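Local structure of hydratase ChsH1 (4W78) at residues R42-I45 and A50-R53; M66-T71 and I146-G151; K90-A95 and W140-H145; Y109-Y112 and G116-V119. The protein hydrates the steroid enoyl-CoA 3-OPDC-CoA to 17-HOPC-CoA during cholesterol side-chain degradation in Mycobacterium tuberculosis, working in complex with ChsH2. All coordinates share one frame; numbering follows the deposited sequence.

Contact 1 of 4, residues R42-I45 and A50-R53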
loop_
_atom_site.group_PDB
_atom_site.type_symbol
_atom_site.label_atom_id
_atom_site.label_comp_id
_atom_site.label_asym_id
_atom_site.label_seq_id
_atom_site.Cartn_x
_atom_site.Cartn_y
_atom_site.Cartn_z
ATOM N N ARG A 42 12.670 -9.000 -9.502
ATOM C CA ARG A 42 13.454 -9.904 -8.674
ATOM C C ARG A 42 14.941 -9.540 -8.587
ATOM O O ARG A 42 15.739 -10.340 -8.082
ATOM C CB ARG A 42 13.294 -11.348 -9.175
ATOM C CG ARG A 42 11.898 -11.919 -8.961
ATOM C CD ARG A 42 11.820 -13.376 -9.390
ATOM N NE ARG A 42 10.506 -13.951 -9.114
ATOM C CZ ARG A 42 10.145 -15.186 -9.458
ATOM N NH1 ARG A 42 11.003 -15.974 -10.097
ATOM N NH2 ARG A 42 8.928 -15.632 -9.168
ATOM N N ASN A 43 15.311 -8.356 -9.083
ATOM C CA ASN A 43 16.706 -7.904 -9.049
ATOM C C ASN A 43 17.264 -8.018 -7.633
ATOM O O ASN A 43 16.751 -7.385 -6.707
ATOM C CB ASN A 43 16.776 -6.455 -9.535
ATOM C CG ASN A 43 18.192 -5.990 -9.833
ATOM O OD1 ASN A 43 19.173 -6.548 -9.329
ATOM N ND2 ASN A 43 18.304 -4.950 -10.651
ATOM N N PRO A 44 18.307 -8.838 -7.449
ATOM C CA PRO A 44 18.741 -9.127 -6.081
ATOM C C PRO A 44 19.415 -7.955 -5.377
ATOM O O PRO A 44 19.530 -7.988 -4.152
ATOM C CB PRO A 44 19.742 -10.279 -6.272
ATOM C CG PRO A 44 20.262 -10.087 -7.649
ATOM C CD PRO A 44 19.058 -9.628 -8.440
ATOM N N ILE A 45 19.847 -6.937 -6.117
ATOM C CA ILE A 45 20.542 -5.826 -5.483
ATOM C C ILE A 45 19.628 -4.995 -4.580
ATOM O O ILE A 45 20.115 -4.220 -3.765
ATOM C CB ILE A 45 21.238 -4.902 -6.500
ATOM C CG1 ILE A 45 20.212 -4.050 -7.261
ATOM C CG2 ILE A 45 22.126 -5.721 -7.457
ATOM C CD1 ILE A 45 20.860 -3.094 -8.272
ATOM N N ALA A 50 24.971 -8.919 -0.340
ATOM C CA ALA A 50 26.050 -9.564 -1.084
ATOM C C ALA A 50 25.894 -9.357 -2.589
ATOM O O ALA A 50 26.867 -9.066 -3.280
ATOM C CB ALA A 50 26.132 -11.046 -0.749
ATOM N N ALA A 51 24.672 -9.504 -3.088
ATOM C CA ALA A 51 24.411 -9.280 -4.509
ATOM C C ALA A 51 24.651 -7.824 -4.898
ATOM O O ALA A 51 25.201 -7.543 -5.963
ATOM C CB ALA A 51 22.991 -9.716 -4.873
ATOM N N ALA A 52 24.227 -6.900 -4.040
ATOM C CA ALA A 52 24.429 -5.480 -4.296
ATOM C C ALA A 52 25.916 -5.149 -4.353
ATOM O O ALA A 52 26.363 -4.392 -5.217
ATOM C CB ALA A 52 23.735 -4.642 -3.228
ATOM N N ARG A 53 26.691 -5.718 -3.436
ATOM C CA ARG A 53 28.130 -5.477 -3.435
ATOM C C ARG A 53 28.834 -6.056 -4.663
ATOM O O ARG A 53 29.804 -5.481 -5.147
ATOM C CB ARG A 53 28.781 -6.027 -2.163
ATOM C CG ARG A 53 28.474 -5.209 -0.921
ATOM C CD ARG A 53 29.323 -5.658 0.267
ATOM N NE ARG A 53 29.123 -7.066 0.604
ATOM C CZ ARG A 53 28.263 -7.506 1.520
ATOM N NH1 ARG A 53 27.512 -6.644 2.200
ATOM N NH2 ARG A 53 28.155 -8.809 1.761
#

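Contact 2 of 4, residues M66-T71 and I146-G151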
loop_
_atom_site.group_PDB
_atom_site.type_symbol
_atom_site.label_atom_id
_atom_site.label_comp_id
_atom_site.label_asym_id
_atom_site.label_seq_id
_atom_site.Cartn_x
_atom_site.Cartn_y
_atom_site.Cartn_z
ATOM N N MET A 66 12.042 4.153 -7.822
ATOM C CA MET A 66 11.334 4.539 -6.593
ATOM C C MET A 66 11.519 5.995 -6.167
ATOM O O MET A 66 10.924 6.411 -5.166
ATOM C CB MET A 66 11.731 3.634 -5.411
ATOM C CG MET A 66 11.102 2.254 -5.458
ATOM S SD MET A 66 11.305 1.378 -3.888
ATOM C CE MET A 66 10.042 2.160 -2.883
ATOM N N ILE A 67 12.294 6.793 -6.903
ATOM C CA ILE A 67 12.621 8.145 -6.419
ATOM C C ILE A 67 11.381 8.974 -6.074
ATOM O O ILE A 67 11.328 9.584 -5.014
ATOM C CB ILE A 67 13.586 8.922 -7.348
ATOM C CG1 ILE A 67 14.043 10.228 -6.679
ATOM C CG2 ILE A 67 12.946 9.224 -8.710
ATOM C CD1 ILE A 67 14.942 10.000 -5.481
ATOM N N GLN A 68 10.362 8.929 -6.926
ATOM C CA GLN A 68 9.163 9.721 -6.689
ATOM C C GLN A 68 8.317 9.147 -5.554
ATOM O O GLN A 68 7.533 9.865 -4.931
ATOM C CB GLN A 68 8.358 9.800 -7.987
ATOM C CG GLN A 68 7.257 10.822 -8.018
ATOM C CD GLN A 68 6.699 11.006 -9.429
ATOM O OE1 GLN A 68 7.311 10.608 -10.404
ATOM N NE2 GLN A 68 5.522 11.594 -9.525
ATOM N N VAL A 69 8.466 7.850 -5.273
ATOM C CA VAL A 69 7.697 7.224 -4.204
ATOM C C VAL A 69 8.018 7.839 -2.841
ATOM O O VAL A 69 7.122 8.081 -2.030
ATOM C CB VAL A 69 7.953 5.694 -4.173
ATOM C CG1 VAL A 69 7.166 5.032 -3.072
ATOM C CG2 VAL A 69 7.584 5.098 -5.525
ATOM N N TRP A 70 9.297 8.123 -2.609
ATOM C CA TRP A 70 9.699 8.588 -1.287
ATOM C C TRP A 70 8.996 9.871 -0.909
ATOM O O TRP A 70 8.656 10.073 0.270
ATOM C CB TRP A 70 11.221 8.776 -1.217
ATOM C CG TRP A 70 11.956 7.539 -1.616
ATOM C CD1 TRP A 70 12.788 7.398 -2.685
ATOM C CD2 TRP A 70 11.884 6.250 -0.989
ATOM N NE1 TRP A 70 13.251 6.103 -2.759
ATOM C CE2 TRP A 70 12.717 5.384 -1.727
ATOM C CE3 TRP A 70 11.206 5.749 0.130
ATOM C CZ2 TRP A 70 12.876 4.044 -1.393
ATOM C CZ3 TRP A 70 11.364 4.414 0.460
ATOM C CH2 TRP A 70 12.202 3.579 -0.300
ATOM N N THR A 71 8.748 10.727 -1.904
ATOM C CA THR A 71 8.212 12.054 -1.615
ATOM C C THR A 71 6.723 12.219 -1.930
ATOM O O THR A 71 6.191 13.323 -1.867
ATOM C CB THR A 71 9.023 13.165 -2.317
ATOM O OG1 THR A 71 9.234 12.803 -3.680
ATOM C CG2 THR A 71 10.397 13.323 -1.665
ATOM N N ILE A 146 11.566 18.919 -11.568
ATOM C CA ILE A 146 11.626 18.454 -10.187
ATOM C C ILE A 146 13.044 18.012 -9.914
ATOM O O ILE A 146 13.658 17.336 -10.748
ATOM C CB ILE A 146 10.742 17.209 -10.038
ATOM C CG1 ILE A 146 9.310 17.472 -10.508
ATOM C CG2 ILE A 146 10.834 16.608 -8.628
ATOM C CD1 ILE A 146 8.717 18.721 -10.036
ATOM N N VAL A 147 13.573 18.377 -8.751
ATOM C CA VAL A 147 14.898 17.917 -8.346
ATOM C C VAL A 147 14.820 17.282 -6.956
ATOM O O VAL A 147 14.187 17.836 -6.051
ATOM C CB VAL A 147 15.931 19.059 -8.355
ATOM C CG1 VAL A 147 17.292 18.564 -7.911
ATOM C CG2 VAL A 147 16.024 19.698 -9.756
ATOM N N TRP A 148 15.435 16.113 -6.805
ATOM C CA TRP A 148 15.561 15.475 -5.502
ATOM C C TRP A 148 16.986 15.588 -5.005
ATOM O O TRP A 148 17.947 15.427 -5.774
ATOM C CB TRP A 148 15.190 13.990 -5.552
ATOM C CG TRP A 148 13.724 13.708 -5.772
ATOM C CD1 TRP A 148 12.761 13.594 -4.810
ATOM C CD2 TRP A 148 13.071 13.490 -7.027
ATOM N NE1 TRP A 148 11.541 13.300 -5.394
ATOM C CE2 TRP A 148 11.714 13.228 -6.753
ATOM C CE3 TRP A 148 13.511 13.460 -8.361
ATOM C CZ2 TRP A 148 10.784 12.965 -7.761
ATOM C CZ3 TRP A 148 12.585 13.181 -9.365
ATOM C CH2 TRP A 148 11.236 12.948 -9.059
ATOM N N GLN A 149 17.107 15.827 -3.705
ATOM C CA GLN A 149 18.397 15.963 -3.058
ATOM C C GLN A 149 18.507 15.061 -1.843
ATOM O O GLN A 149 17.504 14.702 -1.222
ATOM C CB GLN A 149 18.605 17.406 -2.610
ATOM C CG GLN A 149 18.648 18.389 -3.754
ATOM C CD GLN A 149 18.973 19.776 -3.274
ATOM O OE1 GLN A 149 18.178 20.402 -2.574
ATOM N NE2 GLN A 149 20.157 20.257 -3.620
ATOM N N VAL A 150 19.741 14.708 -1.506
ATOM C CA VAL A 150 20.049 14.164 -0.193
ATOM C C VAL A 150 21.001 15.185 0.397
ATOM O O VAL A 150 22.111 15.362 -0.100
ATOM C CB VAL A 150 20.701 12.779 -0.286
ATOM C CG1 VAL A 150 21.207 12.335 1.087
ATOM C CG2 VAL A 150 19.702 11.755 -0.852
ATOM N N GLY A 151 20.548 15.905 1.420
ATOM C CA GLY A 151 21.277 17.074 1.884
ATOM C C GLY A 151 21.324 18.103 0.768
ATOM O O GLY A 151 20.290 18.465 0.202
#

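Contact 3 of 4, residues K90-A95 and W140-H145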
loop_
_atom_site.group_PDB
_atom_site.type_symbol
_atom_site.label_atom_id
_atom_site.label_comp_id
_atom_site.label_asym_id
_atom_site.label_seq_id
_atom_site.Cartn_x
_atom_site.Cartn_y
_atom_site.Cartn_z
ATOM N N LYS A 90 -5.190 26.034 -10.510
ATOM C CA LYS A 90 -6.282 26.984 -10.308
ATOM C C LYS A 90 -6.468 27.937 -11.492
ATOM O O LYS A 90 -7.588 28.167 -11.938
ATOM C CB LYS A 90 -6.066 27.789 -9.020
ATOM C CG LYS A 90 -7.189 28.770 -8.690
ATOM C CD LYS A 90 -8.491 28.049 -8.373
ATOM C CE LYS A 90 -9.444 28.932 -7.568
ATOM N NZ LYS A 90 -9.691 30.261 -8.196
ATOM N N LEU A 91 -5.366 28.494 -11.983
ATOM C CA LEU A 91 -5.386 29.388 -13.132
ATOM C C LEU A 91 -6.114 28.737 -14.307
ATOM O O LEU A 91 -7.045 29.319 -14.861
ATOM C CB LEU A 91 -3.953 29.744 -13.543
ATOM C CG LEU A 91 -3.753 30.667 -14.746
ATOM C CD1 LEU A 91 -4.288 32.064 -14.439
ATOM C CD2 LEU A 91 -2.279 30.713 -15.148
ATOM N N PHE A 92 -5.701 27.520 -14.664
ATOM C CA PHE A 92 -6.280 26.844 -15.833
ATOM C C PHE A 92 -7.692 26.306 -15.625
ATOM O O PHE A 92 -8.515 26.341 -16.548
ATOM C CB PHE A 92 -5.327 25.775 -16.384
ATOM C CG PHE A 92 -4.143 26.367 -17.084
ATOM C CD1 PHE A 92 -4.299 26.958 -18.328
ATOM C CD2 PHE A 92 -2.893 26.386 -16.484
ATOM C CE1 PHE A 92 -3.222 27.540 -18.968
ATOM C CE2 PHE A 92 -1.807 26.960 -17.128
ATOM C CZ PHE A 92 -1.971 27.535 -18.370
ATOM N N ASP A 93 -7.986 25.842 -14.415
ATOM C CA ASP A 93 -9.357 25.463 -14.075
ATOM C C ASP A 93 -10.301 26.646 -14.241
ATOM O O ASP A 93 -11.410 26.505 -14.772
ATOM C CB ASP A 93 -9.442 24.950 -12.637
ATOM C CG ASP A 93 -8.940 23.532 -12.493
ATOM O OD1 ASP A 93 -8.694 22.874 -13.527
ATOM O OD2 ASP A 93 -8.797 23.068 -11.342
ATOM N N ASP A 94 -9.856 27.815 -13.785
ATOM C CA ASP A 94 -10.677 29.020 -13.836
ATOM C C ASP A 94 -10.940 29.465 -15.268
ATOM O O ASP A 94 -11.963 30.089 -15.564
ATOM C CB ASP A 94 -10.017 30.155 -13.048
ATOM C CG ASP A 94 -10.174 29.988 -11.552
ATOM O OD1 ASP A 94 -11.038 29.189 -11.138
ATOM O OD2 ASP A 94 -9.444 30.666 -10.793
ATOM N N ALA A 95 -10.007 29.140 -16.156
ATOM C CA ALA A 95 -10.133 29.496 -17.561
ATOM C C ALA A 95 -10.873 28.412 -18.342
ATOM O O ALA A 95 -10.988 28.493 -19.565
ATOM C CB ALA A 95 -8.758 29.747 -18.167
ATOM N N TRP A 140 -3.537 23.600 -22.739
ATOM C CA TRP A 140 -2.217 24.171 -22.504
ATOM C C TRP A 140 -1.317 23.105 -21.930
ATOM O O TRP A 140 -1.740 22.336 -21.070
ATOM C CB TRP A 140 -2.308 25.301 -21.485
ATOM C CG TRP A 140 -2.919 26.551 -22.011
ATOM C CD1 TRP A 140 -4.227 26.751 -22.344
ATOM C CD2 TRP A 140 -2.250 27.794 -22.234
ATOM N NE1 TRP A 140 -4.414 28.043 -22.770
ATOM C CE2 TRP A 140 -3.215 28.705 -22.711
ATOM C CE3 TRP A 140 -0.930 28.228 -22.071
ATOM C CZ2 TRP A 140 -2.901 30.023 -23.036
ATOM C CZ3 TRP A 140 -0.618 29.541 -22.396
ATOM C CH2 TRP A 140 -1.601 30.420 -22.875
ATOM N N PHE A 141 -0.075 23.043 -22.397
ATOM C CA PHE A 141 0.882 22.111 -21.815
ATOM C C PHE A 141 1.693 22.811 -20.743
ATOM O O PHE A 141 2.116 23.952 -20.930
ATOM C CB PHE A 141 1.821 21.544 -22.885
ATOM C CG PHE A 141 1.137 20.639 -23.886
ATOM C CD1 PHE A 141 0.990 19.295 -23.619
ATOM C CD2 PHE A 141 0.659 21.139 -25.086
ATOM C CE1 PHE A 141 0.376 18.452 -24.532
ATOM C CE2 PHE A 141 0.038 20.304 -26.004
ATOM C CZ PHE A 141 -0.101 18.960 -25.720
ATOM N N ILE A 142 1.900 22.115 -19.631
ATOM C CA ILE A 142 2.633 22.664 -18.488
ATOM C C ILE A 142 3.765 21.712 -18.125
ATOM O O ILE A 142 3.530 20.535 -17.832
ATOM C CB ILE A 142 1.714 22.818 -17.277
ATOM C CG1 ILE A 142 0.632 23.854 -17.575
ATOM C CG2 ILE A 142 2.516 23.242 -16.047
ATOM C CD1 ILE A 142 -0.755 23.362 -17.276
ATOM N N ASN A 143 4.996 22.217 -18.175
ATOM C CA ASN A 143 6.179 21.471 -17.763
ATOM C C ASN A 143 6.663 21.870 -16.386
ATOM O O ASN A 143 6.555 23.047 -15.988
ATOM C CB ASN A 143 7.316 21.706 -18.753
ATOM C CG ASN A 143 7.012 21.139 -20.123
ATOM O OD1 ASN A 143 7.350 19.997 -20.418
ATOM N ND2 ASN A 143 6.352 21.928 -20.955
ATOM N N GLN A 144 7.189 20.900 -15.655
ATOM C CA GLN A 144 7.841 21.164 -14.366
ATOM C C GLN A 144 9.194 20.485 -14.324
ATOM O O GLN A 144 9.351 19.383 -14.869
ATOM C CB GLN A 144 6.998 20.628 -13.221
ATOM C CG GLN A 144 5.749 21.418 -12.894
ATOM C CD GLN A 144 5.028 20.807 -11.710
ATOM O OE1 GLN A 144 4.173 19.934 -11.870
ATOM N NE2 GLN A 144 5.398 21.233 -10.512
ATOM N N HIS A 145 10.175 21.121 -13.683
ATOM C CA HIS A 145 11.452 20.480 -13.398
ATOM C C HIS A 145 11.511 20.196 -11.901
ATOM O O HIS A 145 11.465 21.118 -11.074
ATOM C CB HIS A 145 12.638 21.351 -13.815
ATOM C CG HIS A 145 13.970 20.661 -13.701
ATOM N ND1 HIS A 145 15.145 21.344 -13.505
ATOM C CD2 HIS A 145 14.316 19.355 -13.753
ATOM C CE1 HIS A 145 16.160 20.506 -13.447
ATOM N NE2 HIS A 145 15.684 19.289 -13.601
#

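Contact 4 of 4, residues Y109-Y112 and G116-V119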
loop_
_atom_site.group_PDB
_atom_site.type_symbol
_atom_site.label_atom_id
_atom_site.label_comp_id
_atom_site.label_asym_id
_atom_site.label_seq_id
_atom_site.Cartn_x
_atom_site.Cartn_y
_atom_site.Cartn_z
ATOM N N TYR A 109 18.606 9.672 -13.034
ATOM C CA TYR A 109 19.101 9.223 -11.732
ATOM C C TYR A 109 20.611 9.439 -11.664
ATOM O O TYR A 109 21.376 8.807 -12.394
ATOM C CB TYR A 109 18.753 7.745 -11.508
ATOM C CG TYR A 109 17.331 7.415 -11.909
ATOM C CD1 TYR A 109 16.249 7.847 -11.142
ATOM C CD2 TYR A 109 17.068 6.693 -13.066
ATOM C CE1 TYR A 109 14.943 7.568 -11.526
ATOM C CE2 TYR A 109 15.775 6.411 -13.456
ATOM C CZ TYR A 109 14.714 6.848 -12.674
ATOM O OH TYR A 109 13.438 6.558 -13.074
ATOM N N HIS A 110 21.048 10.346 -10.796
ATOM C CA HIS A 110 22.476 10.658 -10.756
ATOM C C HIS A 110 23.294 9.553 -10.094
ATOM O O HIS A 110 24.437 9.300 -10.484
ATOM C CB HIS A 110 22.723 12.001 -10.078
ATOM C CG HIS A 110 22.010 13.141 -10.735
ATOM N ND1 HIS A 110 22.117 13.407 -12.082
ATOM C CD2 HIS A 110 21.177 14.082 -10.229
ATOM C CE1 HIS A 110 21.377 14.461 -12.380
ATOM N NE2 HIS A 110 20.798 14.891 -11.273
ATOM N N ARG A 111 22.703 8.916 -9.088
ATOM C CA ARG A 111 23.284 7.749 -8.433
ATOM C C ARG A 111 22.175 6.950 -7.772
ATOM O O ARG A 111 21.024 7.404 -7.699
ATOM C CB ARG A 111 24.324 8.157 -7.377
ATOM C CG ARG A 111 23.770 8.941 -6.183
ATOM C CD ARG A 111 24.792 8.925 -5.056
ATOM N NE ARG A 111 24.427 9.779 -3.929
ATOM C CZ ARG A 111 23.750 9.369 -2.862
ATOM N NH1 ARG A 111 23.322 8.116 -2.768
ATOM N NH2 ARG A 111 23.488 10.230 -1.885
ATOM N N TYR A 112 22.525 5.760 -7.290
ATOM C CA TYR A 112 21.611 4.916 -6.539
ATOM C C TYR A 112 21.592 5.361 -5.077
ATOM O O TYR A 112 22.621 5.789 -4.529
ATOM C CB TYR A 112 22.048 3.441 -6.641
ATOM C CG TYR A 112 21.655 2.769 -7.943
ATOM C CD1 TYR A 112 22.130 3.239 -9.169
ATOM C CD2 TYR A 112 20.822 1.665 -7.948
ATOM C CE1 TYR A 112 21.759 2.629 -10.364
ATOM C CE2 TYR A 112 20.461 1.035 -9.126
ATOM C CZ TYR A 112 20.922 1.526 -10.331
ATOM O OH TYR A 112 20.542 0.905 -11.499
ATOM N N GLY A 116 18.307 4.513 4.602
ATOM C CA GLY A 116 18.758 5.450 5.616
ATOM C C GLY A 116 18.928 6.859 5.080
ATOM O O GLY A 116 18.862 7.829 5.838
ATOM N N GLU A 117 19.128 6.989 3.770
ATOM C CA GLU A 117 19.255 8.313 3.175
ATOM C C GLU A 117 17.909 9.012 3.112
ATOM O O GLU A 117 16.903 8.386 2.788
ATOM C CB GLU A 117 19.892 8.241 1.794
ATOM C CG GLU A 117 21.317 7.717 1.846
ATOM C CD GLU A 117 22.092 8.008 0.584
ATOM O OE1 GLU A 117 21.795 7.389 -0.460
ATOM O OE2 GLU A 117 22.999 8.865 0.647
ATOM N N GLN A 118 17.910 10.294 3.452
ATOM C CA GLN A 118 16.707 11.124 3.502
ATOM C C GLN A 118 16.637 12.039 2.278
ATOM O O GLN A 118 17.480 12.915 2.102
ATOM C CB GLN A 118 16.736 11.982 4.773
ATOM C CG GLN A 118 15.680 13.078 4.834
ATOM C CD GLN A 118 14.284 12.523 5.062
ATOM O OE1 GLN A 118 14.014 11.894 6.091
ATOM N NE2 GLN A 118 13.387 12.756 4.107
ATOM N N VAL A 119 15.624 11.839 1.443
ATOM C CA VAL A 119 15.464 12.625 0.216
ATOM C C VAL A 119 14.554 13.831 0.430
ATOM O O VAL A 119 13.644 13.795 1.267
ATOM C CB VAL A 119 14.892 11.727 -0.915
ATOM C CG1 VAL A 119 14.607 12.510 -2.169
ATOM C CG2 VAL A 119 15.862 10.579 -1.216
#

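Contact 1 of 4, residues R42-I45 and A50-R53
Pro44 and Ile45 meet Ala51 and Ala52 through van der Waals contacts, with no hydrogen bond. The ring of Pro44 presents its CB to the methyl of Ala51, with Pro44 CB 3.6 Å from Ala51 CB. Pro44 CG lies slightly farther from the same methyl. Ile45 adds its CB, its CG2 branch and its carbonyl O. Its chi1 of 73° sets CG1 between the backbone N and the carbonyl carbon, and CG1 and CD1 lead away from the helix. CG2 falls beside the backbone N and faces the helix backbone, with Ile45 CG2 3.9 Å from Ala51 O. The Ala52 methyl touches the Ile45 carbonyl oxygen, Ala52 CB being 3.7 Å from Ile45 O. The small alanines let the backbones come close: Ile45 CA and Ala52 CA are 4.1 Å apart. Within 42-45, Asn43 closes an Asx turn through a weak hydrogen bond, Ile45 N to Asn43 OD1 at 3.3 Å. Asp48 OD1 makes weak hydrogen bonds to the backbone N of Ala50 and Ala51 in the first turn of helix 49-54. Ile45 also packs on Val61, while Pro69 of the ChsH2 chain packs on Pro44 and Ile45. The contact folds the loop after helix 29-39 back on helix 49-54.

Contact 2 of 4, residues M66-T71 and I146-G151
Ile67 has chi1 -172°, which puts CG1 beside its carbonyl carbon and over the indole of Trp148. Thr71 has chi1 47°; its OG1 then sits between the backbone N and the carbonyl carbon and meets the indole N-H. One face of Trp148 thus receives an aliphatic branch, and one edge receives a hydroxyl. Ile67 CG1 is 3.4 Å from Trp148 CD2. It lies 3.6 Å from the centroid of the five-membered ring, a CH-pi contact. Ile67 CG2 reaches the far end of the six-membered ring, 4.0 Å from Trp148 CZ3. Ile146 CG2, from the same strand as the tryptophan, lies over the opposite face. Trp148 NE1 gives its hydrogen to Thr71 OG1 at 2.9 Å, nearly straight at 169° and in the ring plane. This bond satisfies the one polar atom of the buried indole and helps to fix the ring's rotation. Gln68 adds its CA near Trp148 CZ2, at 3.8 Å. Around the indole, Val119 and Met158 touch Trp148 from the flanking strands. The antiparallel sheet with this helical turn against one face is consistent with the hotdog fold, in which such a sheet wraps a helix, as expected of the thioester dehydratase family.

Contact 3 of 4, residues K90-A95 and W140-H145
The indole of Trp140 takes the ring of Phe92 on one face. This is helix-on-sheet packing in a hotdog-type domain: helix 85-94 lies against strand 139-150. Phe92 CE1 points into the indole, 3.2 Å from Trp140 CG and 3.4 Å from Trp140 CD2. The two rings are oblique, neither stacked nor edge-to-face. Their planes stand at 46°, and the Phe92 centroid is 4.7 Å from that of the five-membered ring. Trp140 CE2 lies at the edge of the Phe92 ring, near its plane. Tyr97 meets Trp140 edge-to-face. Within 90-95, Phe92 makes the contact; Ile88 of the same helix also touches Ile142. With chi1 -72°, the CG of Phe92 stands beside the backbone N and the ring projects to the sheet. Phe92 CE2 and CD2 meet Ile142 CD1, which is 3.8 Å from Phe92 CE2. Phe92 and Ile142 approach from opposite directions. Ile142 has chi2 129°, far from a staggered value, which suggests a somewhat strained CD1 position. The contact is buried and apolar. The closest approach is tight, and no hydrogen bond crosses. Ile5 of helix 3-13 and Val128 of strand 119-134 touch both rings. Asp93 OD1 bridges to Lys164 NZ on strand 153-165, tying the helix to the sheet. One turn apart, Lys90 NZ meets the syn lone pair of Asp94 OD2 at 2.6 Å.

Contact 4 of 4, residues Y109-Y112 and G116-V119
Arg111 and Glu117 reach for each other from opposite directions and meet end-on. The guanidinium uses its two terminal nitrogens, one for each carboxylate oxygen. Arg111 NH1 is 2.9 Å from Glu117 OE1, and this bond is almost straight at 176°. It runs in the guanidinium plane to the syn lone pair of OE1. Arg111 NH2 is 2.9 Å from Glu117 OE2, but this bond is more bent. It meets OE2 on the syn side, tilted out of the carboxylate plane. The two flat groups are twisted by 32°, in keeping with the difference. Arg111 starts with chi1 65°, its CG between the backbone N and the carbonyl carbon. The chain then runs extended to NE. Glu117 is also extended beyond CG. Both segments belong to the connection between strands 99-109 and 119-134. Arg111 NH1 has a second acceptor, Tyr112 O at 3.0 Å. Arg111 NE makes a salt bridge with Glu153 OE2, at the start of strand 153-165, and so ties this loop to the sheet. Glu117 OE1 also accepts from Leu114 N. One arginine so serves two acids and a carbonyl at the surface. Several bonds fix its rotation and tie the loop across itself; both partners are probably ionised.

Contacts 2 and 3 are core; both use strand 139-150, facing a short helical turn in one and helix 85-94 in the other. Their centres are about 23 Å apart. Each sets an indole against an apolar side chain, but only contact 2 adds a hydrogen bond across. Contact 4 lies at the surface and rests on a charge pair. It adjoins contact 2: Trp148 CD1 is 3.4 Å from Val119 CG1. Contact 1 is partly buried and held by van der Waals packing without a hydrogen bond. It touches contact 4 through Ile45 and Tyr112, and both reach the ChsH2 chain. Contacts 1 and 3 lie on opposite sides of the chain's centre.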